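Local coordinates for protein JSC1_58120g3 (PDB 6XHH) that binds a verdin-type linear tetrapyrrole in its GAF domain and probably serves as a far-red-sensing cyanobacteriochrome photoreceptor, at residues L18-V29 / V166-A177. Numbering follows the deposited sequence.
Sequences LESIFSTTTQEV and VADQLGVAIQQA
Leu170 pushes its CD2 methyl into the angle between Phe22 and Thr25, lying 3.7 Å from Phe22 CD1 and 3.5 Å from Thr25 OG1. Helices 18-33 and 157-178, which carry these residues, pack antiparallel in the GAF fold, on the side of the central antiparallel sheet remote from the bilin; the side chain of Leu170 is about 12 Å from the bound chromophore. Over these segments the axes come within 10.5 Å and run almost exactly antiparallel, at 172°; no hydrogen bond links them, and the interface is mostly apolar, with Thr25 the one polar side chain in it. CG of Leu170 stands anti to its carbonyl carbon (chi1 -76°), which brings the branched end across to helix 18-33. The Phe22 ring crosses Ile174 at about a right angle and meets CG1 of that residue with its edge, Phe22 CZ lying 3.8 Å from Ile174 CG1. On the sheet side, Ile40 touches both Phe22 and Leu170, while Ile134 backs Leu170 and Ile174. Ala173 meets two larger neighbours through CB, which lies 3.9 Å from both Ile21 CD1 and Leu18 CD1. Leu18 forks over the next turn, with CD1 by the Ala173 carbonyl and CD2 against Ala177 CB, towards the more exposed end of the pair. At the other end Val166 and Val29 reach toward each other tip to tip, CG1 to CG2, while Val166 and Thr25 slide past each other in opposite directions, Val166 CG1 lying 3.5 Å from Thr25 CG2. The same torsion that puts CG2 of Thr25 against Val166 keeps its hydroxyl on its own helix: OG1 donates to Ile21 O at 2.7 Å from above the carbonyl plane, while Thr25 N reaches the same oxygen from the opposite face.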
loop_
_atom_site.group_PDB
_atom_site.type_symbol
_atom_site.label_atom_id
_atom_site.label_comp_id
_atom_site.label_asym_id
_atom_site.label_seq_id
_atom_site.Cartn_x
_atom_site.Cartn_y
_atom_site.Cartn_z
ATOM N N LEU A 18 2.996 -16.380 9.019
ATOM C CA LEU A 18 2.807 -15.298 8.057
ATOM C C LEU A 18 1.558 -14.475 8.362
ATOM O O LEU A 18 1.548 -13.263 8.134
ATOM C CB LEU A 18 2.747 -15.872 6.640
ATOM C CG LEU A 18 2.906 -14.875 5.488
ATOM C CD1 LEU A 18 4.251 -14.192 5.536
ATOM C CD2 LEU A 18 2.717 -15.571 4.145
ATOM N N GLU A 19 0.504 -15.100 8.887
ATOM C CA GLU A 19 -0.697 -14.334 9.204
ATOM C C GLU A 19 -0.437 -13.337 10.330
ATOM O O GLU A 19 -0.909 -12.194 10.271
ATOM C CB GLU A 19 -1.843 -15.275 9.568
ATOM C CG GLU A 19 -3.102 -14.556 9.994
ATOM C CD GLU A 19 -4.215 -15.509 10.401
ATOM O OE1 GLU A 19 -4.006 -16.737 10.332
ATOM O OE2 GLU A 19 -5.299 -15.024 10.791
ATOM N N SER A 20 0.313 -13.747 11.360
ATOM C CA SER A 20 0.676 -12.818 12.426
ATOM C C SER A 20 1.566 -11.699 11.895
ATOM O O SER A 20 1.441 -10.545 12.320
ATOM C CB SER A 20 1.380 -13.565 13.560
ATOM O OG SER A 20 0.485 -14.445 14.222
ATOM N N ILE A 21 2.487 -12.031 10.982
ATOM C CA ILE A 21 3.356 -11.019 10.376
ATOM C C ILE A 21 2.523 -9.968 9.650
ATOM O O ILE A 21 2.752 -8.759 9.799
ATOM C CB ILE A 21 4.361 -11.687 9.425
ATOM C CG1 ILE A 21 5.335 -12.548 10.232
ATOM C CG2 ILE A 21 5.106 -10.645 8.604
ATOM C CD1 ILE A 21 6.428 -13.197 9.408
ATOM N N PHE A 22 1.550 -10.418 8.853
ATOM C CA PHE A 22 0.672 -9.491 8.137
ATOM C C PHE A 22 -0.088 -8.593 9.100
ATOM O O PHE A 22 -0.173 -7.376 8.899
ATOM C CB PHE A 22 -0.313 -10.264 7.266
ATOM C CG PHE A 22 0.277 -10.788 5.995
ATOM C CD1 PHE A 22 1.647 -10.764 5.778
ATOM C CD2 PHE A 22 -0.549 -11.318 5.016
ATOM C CE1 PHE A 22 2.174 -11.254 4.596
ATOM C CE2 PHE A 22 -0.031 -11.793 3.836
ATOM C CZ PHE A 22 1.330 -11.779 3.629
ATOM N N SER A 23 -0.674 -9.179 10.145
ATOM C CA SER A 23 -1.488 -8.389 11.063
ATOM C C SER A 23 -0.638 -7.388 11.829
ATOM O O SER A 23 -1.002 -6.213 11.958
ATOM C CB SER A 23 -2.223 -9.314 12.031
ATOM O OG SER A 23 -3.220 -10.055 11.354
ATOM N N THR A 24 0.504 -7.840 12.350
ATOM C CA THR A 24 1.418 -6.935 13.036
ATOM C C THR A 24 1.880 -5.811 12.120
ATOM O O THR A 24 1.983 -4.655 12.549
ATOM C CB THR A 24 2.619 -7.727 13.551
ATOM O OG1 THR A 24 2.153 -8.728 14.460
ATOM C CG2 THR A 24 3.605 -6.825 14.256
ATOM N N THR A 25 2.177 -6.135 10.859
ATOM C CA THR A 25 2.646 -5.123 9.920
ATOM C C THR A 25 1.598 -4.038 9.697
ATOM O O THR A 25 1.892 -2.843 9.826
ATOM C CB THR A 25 3.037 -5.779 8.600
ATOM O OG1 THR A 25 4.117 -6.698 8.841
ATOM C CG2 THR A 25 3.492 -4.735 7.614
ATOM N N THR A 26 0.356 -4.435 9.395
ATOM C CA THR A 26 -0.668 -3.423 9.134
ATOM C C THR A 26 -0.932 -2.580 10.380
ATOM O O THR A 26 -1.106 -1.358 10.280
ATOM C CB THR A 26 -1.972 -4.051 8.618
ATOM O OG1 THR A 26 -2.462 -5.020 9.539
ATOM C CG2 THR A 26 -1.789 -4.705 7.264
ATOM N N GLN A 27 -0.942 -3.213 11.562
ATOM C CA GLN A 27 -1.154 -2.486 12.812
ATOM C C GLN A 27 -0.041 -1.487 13.070
ATOM O O GLN A 27 -0.302 -0.333 13.433
ATOM C CB GLN A 27 -1.255 -3.474 13.977
ATOM C CG GLN A 27 -2.501 -4.362 13.963
ATOM C CD GLN A 27 -2.790 -5.029 15.309
ATOM O OE1 GLN A 27 -2.348 -4.563 16.364
ATOM N NE2 GLN A 27 -3.522 -6.136 15.269
ATOM N N GLU A 28 1.209 -1.913 12.904
ATOM C CA GLU A 28 2.322 -1.030 13.242
ATOM C C GLU A 28 2.422 0.143 12.276
ATOM O O GLU A 28 2.677 1.277 12.697
ATOM C CB GLU A 28 3.628 -1.821 13.264
ATOM C CG GLU A 28 3.695 -2.853 14.355
ATOM C CD GLU A 28 3.338 -2.290 15.706
ATOM O OE1 GLU A 28 3.784 -1.163 16.019
ATOM O OE2 GLU A 28 2.612 -2.980 16.452
ATOM N N VAL A 29 2.236 -0.100 10.979
ATOM C CA VAL A 29 2.252 1.001 10.024
ATOM C C VAL A 29 1.110 1.977 10.293
ATOM O O VAL A 29 1.295 3.199 10.207
ATOM C CB VAL A 29 2.213 0.468 8.581
ATOM C CG1 VAL A 29 2.023 1.626 7.608
ATOM C CG2 VAL A 29 3.499 -0.296 8.269
ATOM N N VAL A 166 9.028 -1.471 4.373
ATOM C CA VAL A 166 8.139 -2.403 5.062
ATOM C C VAL A 166 7.620 -3.456 4.090
ATOM O O VAL A 166 7.577 -4.652 4.406
ATOM C CB VAL A 166 6.997 -1.634 5.738
ATOM C CG1 VAL A 166 5.976 -2.605 6.309
ATOM C CG2 VAL A 166 7.553 -0.739 6.849
ATOM N N ALA A 167 7.229 -3.030 2.889
ATOM C CA ALA A 167 6.788 -3.990 1.885
ATOM C C ALA A 167 7.914 -4.954 1.519
ATOM O O ALA A 167 7.672 -6.143 1.279
ATOM C CB ALA A 167 6.269 -3.247 0.651
ATOM N N ASP A 168 9.150 -4.459 1.470
ATOM C CA ASP A 168 10.299 -5.342 1.292
ATOM C C ASP A 168 10.322 -6.432 2.360
ATOM O O ASP A 168 10.519 -7.614 2.056
ATOM C CB ASP A 168 11.591 -4.528 1.342
ATOM C CG ASP A 168 11.841 -3.730 0.071
ATOM O OD1 ASP A 168 11.182 -3.996 -0.956
ATOM O OD2 ASP A 168 12.721 -2.843 0.117
ATOM N N GLN A 169 10.139 -6.042 3.624
ATOM C CA GLN A 169 10.136 -7.010 4.718
ATOM C C GLN A 169 8.996 -8.012 4.570
ATOM O O GLN A 169 9.184 -9.214 4.776
ATOM C CB GLN A 169 10.034 -6.275 6.054
ATOM C CG GLN A 169 11.249 -5.442 6.383
ATOM C CD GLN A 169 12.537 -6.221 6.193
ATOM O OE1 GLN A 169 12.772 -7.218 6.868
ATOM N NE2 GLN A 169 13.361 -5.784 5.246
ATOM N N LEU A 170 7.807 -7.529 4.213
ATOM C CA LEU A 170 6.697 -8.425 3.917
ATOM C C LEU A 170 7.070 -9.405 2.820
ATOM O O LEU A 170 6.817 -10.609 2.935
ATOM C CB LEU A 170 5.466 -7.616 3.508
ATOM C CG LEU A 170 4.683 -6.911 4.608
ATOM C CD1 LEU A 170 3.605 -6.054 3.966
ATOM C CD2 LEU A 170 4.067 -7.926 5.567
ATOM N N GLY A 171 7.680 -8.903 1.741
ATOM C CA GLY A 171 8.050 -9.776 0.638
ATOM C C GLY A 171 9.036 -10.850 1.048
ATOM O O GLY A 171 8.918 -12.002 0.627
ATOM N N VAL A 172 10.020 -10.483 1.871
ATOM C CA VAL A 172 10.979 -11.458 2.388
ATOM C C VAL A 172 10.267 -12.506 3.240
ATOM O O VAL A 172 10.557 -13.705 3.153
ATOM C CB VAL A 172 12.086 -10.734 3.175
ATOM C CG1 VAL A 172 12.999 -11.734 3.845
ATOM C CG2 VAL A 172 12.888 -9.833 2.243
ATOM N N ALA A 173 9.308 -12.072 4.060
ATOM C CA ALA A 173 8.544 -13.016 4.868
ATOM C C ALA A 173 7.710 -13.951 3.996
ATOM O O ALA A 173 7.610 -15.152 4.281
ATOM C CB ALA A 173 7.659 -12.256 5.854
ATOM N N ILE A 174 7.107 -13.423 2.929
ATOM C CA ILE A 174 6.335 -14.262 2.014
ATOM C C ILE A 174 7.249 -15.241 1.297
ATOM O O ILE A 174 6.898 -16.405 1.094
ATOM C CB ILE A 174 5.562 -13.389 1.009
ATOM C CG1 ILE A 174 4.521 -12.517 1.721
ATOM C CG2 ILE A 174 4.883 -14.258 -0.046
ATOM C CD1 ILE A 174 4.168 -11.262 0.924
ATOM N N GLN A 175 8.416 -14.765 0.861
ATOM C CA GLN A 175 9.376 -15.639 0.197
ATOM C C GLN A 175 9.807 -16.769 1.119
ATOM O O GLN A 175 9.829 -17.936 0.709
ATOM C CB GLN A 175 10.575 -14.810 -0.259
ATOM C CG GLN A 175 11.581 -15.533 -1.135
ATOM C CD GLN A 175 12.740 -14.631 -1.515
ATOM O OE1 GLN A 175 13.324 -13.964 -0.661
ATOM N NE2 GLN A 175 13.065 -14.590 -2.802
ATOM N N GLN A 176 10.126 -16.444 2.375
ATOM C CA GLN A 176 10.588 -17.459 3.317
ATOM C C GLN A 176 9.472 -18.425 3.690
ATOM O O GLN A 176 9.740 -19.599 3.962
ATOM C CB GLN A 176 11.164 -16.788 4.562
ATOM C CG GLN A 176 11.668 -17.751 5.630
ATOM C CD GLN A 176 12.898 -18.525 5.198
ATOM O OE1 GLN A 176 13.557 -18.172 4.220
ATOM N NE2 GLN A 176 13.210 -19.592 5.926
ATOM N N ALA A 177 8.222 -17.958 3.703
ATOM C CA ALA A 177 7.102 -18.855 3.970
ATOM C C ALA A 177 6.851 -19.792 2.793
ATOM O O ALA A 177 6.470 -20.953 2.986
ATOM C CB ALA A 177 5.845 -18.045 4.292
#